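Local coordinates for protein peptide amidase (PDB 1M22) that probably hydrolyses amide bonds, as expected of an amidase-signature peptide amidase, at residues Leu84-Ile89 / Ile182-Asp187. Sequence-based numbering, arbitrary orientation.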
loop_
_atom_site.group_PDB
_atom_site.type_symbol
_atom_site.label_atom_id
_atom_site.label_comp_id
_atom_site.label_asym_id
_atom_site.label_seq_id
_atom_site.Cartn_x
_atom_site.Cartn_y
_atom_site.Cartn_z
ATOM N N LEU A 84 4.657 -10.997 -0.247
ATOM C CA LEU A 84 5.341 -10.353 0.876
ATOM C C LEU A 84 4.370 -9.459 1.641
ATOM O O LEU A 84 3.420 -8.928 1.063
ATOM C CB LEU A 84 6.525 -9.530 0.366
ATOM C CG LEU A 84 7.733 -10.342 -0.114
ATOM C CD1 LEU A 84 8.596 -9.479 -1.013
ATOM C CD2 LEU A 84 8.535 -10.849 1.080
ATOM N N LEU A 85 4.623 -9.284 2.936
ATOM C CA LEU A 85 3.764 -8.480 3.805
ATOM C C LEU A 85 4.519 -7.358 4.503
ATOM O O LEU A 85 5.577 -7.597 5.085
ATOM C CB LEU A 85 3.156 -9.365 4.896
ATOM C CG LEU A 85 2.349 -10.600 4.504
ATOM C CD1 LEU A 85 2.143 -11.473 5.730
ATOM C CD2 LEU A 85 1.018 -10.180 3.902
ATOM N N LYS A 86 3.977 -6.142 4.463
ATOM C CA LYS A 86 4.597 -5.010 5.150
ATOM C C LYS A 86 4.771 -5.417 6.621
ATOM O O LYS A 86 3.878 -6.037 7.209
ATOM C CB LYS A 86 3.693 -3.783 5.037
ATOM C CG LYS A 86 4.253 -2.509 5.646
ATOM C CD LYS A 86 3.322 -1.348 5.327
ATOM C CE LYS A 86 3.816 -0.019 5.875
ATOM N NZ LYS A 86 2.897 1.090 5.489
ATOM N N ASP A 87 5.903 -5.052 7.223
ATOM C CA ASP A 87 6.171 -5.468 8.591
ATOM C C ASP A 87 5.401 -4.837 9.740
ATOM O O ASP A 87 5.886 -4.802 10.875
ATOM C CB ASP A 87 7.674 -5.426 8.883
ATOM C CG ASP A 87 8.052 -6.293 10.076
ATOM O OD1 ASP A 87 7.486 -7.403 10.209
ATOM O OD2 ASP A 87 8.914 -5.875 10.872
ATOM N N ASN A 88 4.212 -4.318 9.453
ATOM C CA ASN A 88 3.348 -3.832 10.523
ATOM C C ASN A 88 2.123 -4.759 10.568
ATOM O O ASN A 88 1.210 -4.565 11.368
ATOM C CB ASN A 88 2.935 -2.357 10.341
ATOM C CG ASN A 88 2.242 -2.075 9.023
ATOM O OD1 ASN A 88 2.186 -2.917 8.132
ATOM N ND2 ASN A 88 1.719 -0.860 8.893
ATOM N N ILE A 89 2.142 -5.790 9.722
ATOM C CA ILE A 89 1.058 -6.775 9.638
ATOM C C ILE A 89 1.491 -8.076 10.327
ATOM O O ILE A 89 2.485 -8.691 9.937
ATOM C CB ILE A 89 0.711 -7.088 8.157
ATOM C CG1 ILE A 89 0.311 -5.800 7.430
ATOM C CG2 ILE A 89 -0.404 -8.131 8.088
ATOM C CD1 ILE A 89 0.152 -5.955 5.921
ATOM N N ILE A 182 1.526 -6.826 0.139
ATOM C CA ILE A 182 0.503 -6.094 0.871
ATOM C C ILE A 182 1.167 -4.911 1.564
ATOM O O ILE A 182 2.236 -5.050 2.178
ATOM C CB ILE A 182 -0.168 -6.954 1.975
ATOM C CG1 ILE A 182 -0.713 -8.260 1.394
ATOM C CG2 ILE A 182 -1.294 -6.158 2.630
ATOM C CD1 ILE A 182 -1.788 -8.074 0.349
ATOM N N GLY A 183 0.543 -3.747 1.447
ATOM C CA GLY A 183 1.049 -2.564 2.116
ATOM C C GLY A 183 -0.082 -2.009 2.961
ATOM O O GLY A 183 -1.144 -2.626 3.059
ATOM N N THR A 184 0.148 -0.869 3.607
ATOM C CA THR A 184 -0.901 -0.220 4.387
ATOM C C THR A 184 -0.797 1.275 4.147
ATOM O O THR A 184 0.278 1.794 3.833
ATOM C CB THR A 184 -0.813 -0.478 5.930
ATOM O OG1 THR A 184 0.282 0.259 6.490
ATOM C CG2 THR A 184 -0.657 -1.955 6.232
ATOM N N GLU A 185 -1.926 1.962 4.269
ATOM C CA GLU A 185 -1.946 3.399 4.074
ATOM C C GLU A 185 -2.761 4.106 5.140
ATOM O O GLU A 185 -3.826 3.634 5.552
ATOM C CB GLU A 185 -2.516 3.771 2.693
ATOM C CG GLU A 185 -2.638 5.295 2.497
ATOM C CD GLU A 185 -2.638 5.756 1.039
ATOM O OE1 GLU A 185 -2.055 5.064 0.174
ATOM O OE2 GLU A 185 -3.200 6.840 0.764
ATOM N N THR A 186 -2.230 5.233 5.593
ATOM C CA THR A 186 -2.902 6.093 6.554
ATOM C C THR A 186 -3.112 7.378 5.744
ATOM O O THR A 186 -4.204 7.934 5.714
ATOM C CB THR A 186 -2.036 6.314 7.799
ATOM O OG1 THR A 186 -1.852 5.054 8.462
ATOM C CG2 THR A 186 -2.711 7.291 8.753
ATOM N N ASP A 187 -2.056 7.833 5.075
ATOM C CA ASP A 187 -2.142 8.988 4.183
ATOM C C ASP A 187 -0.980 8.960 3.187
ATOM O O ASP A 187 0.097 9.508 3.444
ATOM C CB ASP A 187 -2.146 10.326 4.933
ATOM C CG ASP A 187 -2.540 11.490 4.024
ATOM O OD1 ASP A 187 -2.253 11.425 2.810
ATOM O OD2 ASP A 187 -3.137 12.473 4.508
#
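Ile-182 lies beside Leu-85 in a parallel pairing of strands 82-86 and 180-185, neighbours in the central mixed sheet; their short segments run 18° apart. Two backbone hydrogen bonds fix the register: Ile-182 N gives to Leu-84 O at 3.0 Å, and Ile-182 O takes the amide of Lys-86. The carbonyl oxygen of Ile-182 also accepts a bond from Ser-169 OG.

Ile-182 uses its two branches differently. Ile-182 CG1 lies 3.6 Å from Leu-85 CD2, the two side chains running alongside each other on one face of the sheet, whereas CG2 meets Ile-89 CD1, whose side chain crosses it at about a right angle. Helix 112-119 covers this cluster through Val-114 and Leu-117.

Beyond Gly-183, Thr-184 turns its hydroxyl to the polar end of the contact. Lys-86 is fully extended, with CG opposite the backbone N (chi1 -177°), and this carries NZ along the neighbouring strand to 2.9 Å from Thr-184 OG1; a weak bond to Thr-184 O adds to the grip. Thr-184 OG1 also accepts Asn-88 ND2 at 3.0 Å. That bond is nearly straight (169°), with the oxygen in the plane of the amide, while Asn-88 OD1 is buried near Thr-184 CG2 without a hydrogen-bond partner in the model. Asn-88 reaches the hydroxyl because the chain turns after Lys-86, whose carbonyl oxygen accepts the amide of Ile-89.

NZ further bonds Ser-165 OG and Ser-166 OG, and the side chain of Lys-86 comes within about 4 Å of that of Ser-189, the nucleophile (nearest atoms). Lys-86 and Ser-165 are both proton donors/acceptors of the active site. Asn-88 thus fixes the hydroxyl of Thr-184, a second-shell residue that is in turn well placed to hold the catalytic amine beside the serines.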